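Local coordinates for NUDIX hydrolase (Jonesia denitrificans, PDB 4KTB), which is of unknown function but belongs to the Nudix hydrolase superfamily and possibly hydrolyses diadenosine tetraphosphate asymmetrically, at residues Val40-Val45 and Arg86-Arg91. Residues are numbered along the deposited sequence; the frame is centred on the assembly and turned at random.
Sequences VYVDAV and RDALVR
V42 and L89 form the centre of this apolar contact, in which helix 85-97 lies over one face of the sheet at strand 39-49. The CD2 methyl of L89 does most of the touching: it reaches V42 CB at 3.8 Å, with CG1 and CG2 of the same valine only slightly farther, and comes over the face formed by these three carbons from the side of the CB hydrogen. L89 carries its CG on the side away from the carbonyl carbon (chi1 -73°), and with CD1 continuing the extended chain (chi2 173°), CD2 is the branch turned to the strand. The same methyl also lies 4.4 Å from A44 CB, bridging two residues that share the helix-facing side of the strand. A second, looser touch joins V42 CG2 to A88 CB at 4.4 Å.

Around this patch V85, H92 and I93 of the helix add packing against V42 and A44, while Y138 of strand 133-141 meets L89.

No hydrogen bond joins the two segments; the strand's backbone pairs with G77 and L136. D43 points to the other face of the sheet, where OD2 is hydrogen-bonded to S135 OG and Y117 OH and the side chain lies about 8 Å from a bound sodium ion.

The axes of the short segments approach to 8.9 Å and cross steeply, at 55°. In the alpha/beta/alpha sandwich of Nudix proteins, helix 85-97 probably corresponds to the helix of a divergent Nudix box, whose R91 NE forms a salt bridge with E83. With contacts between aliphatic carbons dominating and small alanines beside V42 and L89, the interface owes its cohesion to dispersion and burial of apolar surface rather than to directional bonds.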
loop_
_atom_site.group_PDB
_atom_site.type_symbol
_atom_site.label_atom_id
_atom_site.label_comp_id
_atom_site.label_asym_id
_atom_site.label_seq_id
_atom_site.Cartn_x
_atom_site.Cartn_y
_atom_site.Cartn_z
ATOM N N VAL A 40 3.806 20.646 -0.349
ATOM C CA VAL A 40 3.258 19.422 0.237
ATOM C C VAL A 40 1.787 19.619 0.589
ATOM O O VAL A 40 1.427 20.507 1.365
ATOM C CB VAL A 40 4.016 18.985 1.491
ATOM C CG1 VAL A 40 3.445 17.684 2.005
ATOM C CG2 VAL A 40 5.487 18.811 1.172
ATOM N N TYR A 41 0.950 18.775 0.005
ATOM C CA TYR A 41 -0.487 18.839 0.161
ATOM C C TYR A 41 -1.017 17.524 0.697
ATOM O O TYR A 41 -0.323 16.526 0.665
ATOM C CB TYR A 41 -1.133 19.103 -1.204
ATOM C CG TYR A 41 -1.431 20.554 -1.401
ATOM C CD1 TYR A 41 -0.431 21.497 -1.301
ATOM C CD2 TYR A 41 -2.721 20.985 -1.639
ATOM C CE1 TYR A 41 -0.706 22.838 -1.464
ATOM C CE2 TYR A 41 -3.008 22.322 -1.805
ATOM C CZ TYR A 41 -1.996 23.240 -1.718
ATOM O OH TYR A 41 -2.275 24.573 -1.880
ATOM N N VAL A 42 -2.254 17.542 1.183
ATOM C CA VAL A 42 -3.011 16.314 1.416
ATOM C C VAL A 42 -4.362 16.382 0.715
ATOM O O VAL A 42 -4.927 17.463 0.537
ATOM C CB VAL A 42 -3.263 16.017 2.931
ATOM C CG1 VAL A 42 -1.982 15.579 3.650
ATOM C CG2 VAL A 42 -3.906 17.219 3.620
ATOM N N ASP A 43 -4.855 15.216 0.315
ATOM C CA ASP A 43 -6.235 15.066 -0.102
ATOM C C ASP A 43 -6.845 13.998 0.775
ATOM O O ASP A 43 -6.219 12.963 1.039
ATOM C CB ASP A 43 -6.338 14.634 -1.568
ATOM C CG ASP A 43 -6.076 15.769 -2.540
ATOM O OD1 ASP A 43 -7.007 16.542 -2.807
ATOM O OD2 ASP A 43 -4.944 15.877 -3.052
ATOM N N ALA A 44 -8.052 14.269 1.253
ATOM C CA ALA A 44 -8.795 13.289 2.022
ATOM C C ALA A 44 -10.090 13.030 1.289
ATOM O O ALA A 44 -10.825 13.966 1.002
ATOM C CB ALA A 44 -9.074 13.810 3.403
ATOM N N VAL A 45 -10.363 11.765 0.988
ATOM C CA VAL A 45 -11.655 11.372 0.436
ATOM C C VAL A 45 -12.561 10.957 1.596
ATOM O O VAL A 45 -12.307 9.950 2.268
ATOM C CB VAL A 45 -11.530 10.250 -0.605
ATOM C CG1 VAL A 45 -12.876 9.644 -0.884
ATOM C CG2 VAL A 45 -10.971 10.778 -1.897
ATOM N N ARG A 86 -0.494 13.629 9.243
ATOM C CA ARG A 86 -1.722 13.093 9.825
ATOM C C ARG A 86 -2.485 14.192 10.556
ATOM O O ARG A 86 -3.714 14.155 10.624
ATOM C CB ARG A 86 -1.439 11.899 10.753
ATOM C CG ARG A 86 -0.684 12.229 12.036
ATOM C CD ARG A 86 -0.425 10.949 12.848
ATOM N NE ARG A 86 0.287 9.931 12.062
ATOM C CZ ARG A 86 -0.216 8.757 11.676
ATOM N NH1 ARG A 86 0.529 7.924 10.962
ATOM N NH2 ARG A 86 -1.453 8.409 12.003
ATOM N N ASP A 87 -1.747 15.181 11.073
ATOM C CA ASP A 87 -2.329 16.339 11.757
ATOM C C ASP A 87 -2.936 17.333 10.763
ATOM O O ASP A 87 -3.968 17.940 11.032
ATOM C CB ASP A 87 -1.270 17.073 12.595
ATOM C CG ASP A 87 -0.839 16.294 13.820
ATOM O OD1 ASP A 87 -1.665 15.540 14.370
ATOM O OD2 ASP A 87 0.331 16.449 14.237
ATOM N N ALA A 88 -2.258 17.526 9.639
ATOM C CA ALA A 88 -2.836 18.298 8.540
ATOM C C ALA A 88 -4.148 17.658 8.099
ATOM O O ALA A 88 -5.085 18.353 7.724
ATOM C CB ALA A 88 -1.876 18.380 7.371
ATOM N N LEU A 89 -4.218 16.331 8.154
ATOM C CA LEU A 89 -5.444 15.639 7.778
ATOM C C LEU A 89 -6.550 16.028 8.746
ATOM O O LEU A 89 -7.660 16.386 8.348
ATOM C CB LEU A 89 -5.247 14.123 7.807
ATOM C CG LEU A 89 -4.416 13.520 6.683
ATOM C CD1 LEU A 89 -4.205 12.058 6.988
ATOM C CD2 LEU A 89 -5.108 13.710 5.324
ATOM N N VAL A 90 -6.234 15.959 10.028
ATOM C CA VAL A 90 -7.194 16.313 11.060
ATOM C C VAL A 90 -7.677 17.744 10.860
ATOM O O VAL A 90 -8.875 18.024 10.863
ATOM C CB VAL A 90 -6.555 16.206 12.438
ATOM C CG1 VAL A 90 -7.478 16.778 13.482
ATOM C CG2 VAL A 90 -6.205 14.752 12.761
ATOM N N ARG A 91 -6.726 18.647 10.672
ATOM C CA ARG A 91 -7.025 20.060 10.511
ATOM C C ARG A 91 -7.925 20.324 9.316
ATOM O O ARG A 91 -8.814 21.157 9.376
ATOM C CB ARG A 91 -5.723 20.841 10.368
ATOM C CG ARG A 91 -5.913 22.319 10.228
ATOM C CD ARG A 91 -4.592 23.057 10.356
ATOM N NE ARG A 91 -3.642 22.643 9.330
ATOM C CZ ARG A 91 -3.599 23.158 8.110
ATOM N NH1 ARG A 91 -4.465 24.102 7.764
ATOM N NH2 ARG A 91 -2.694 22.723 7.246
#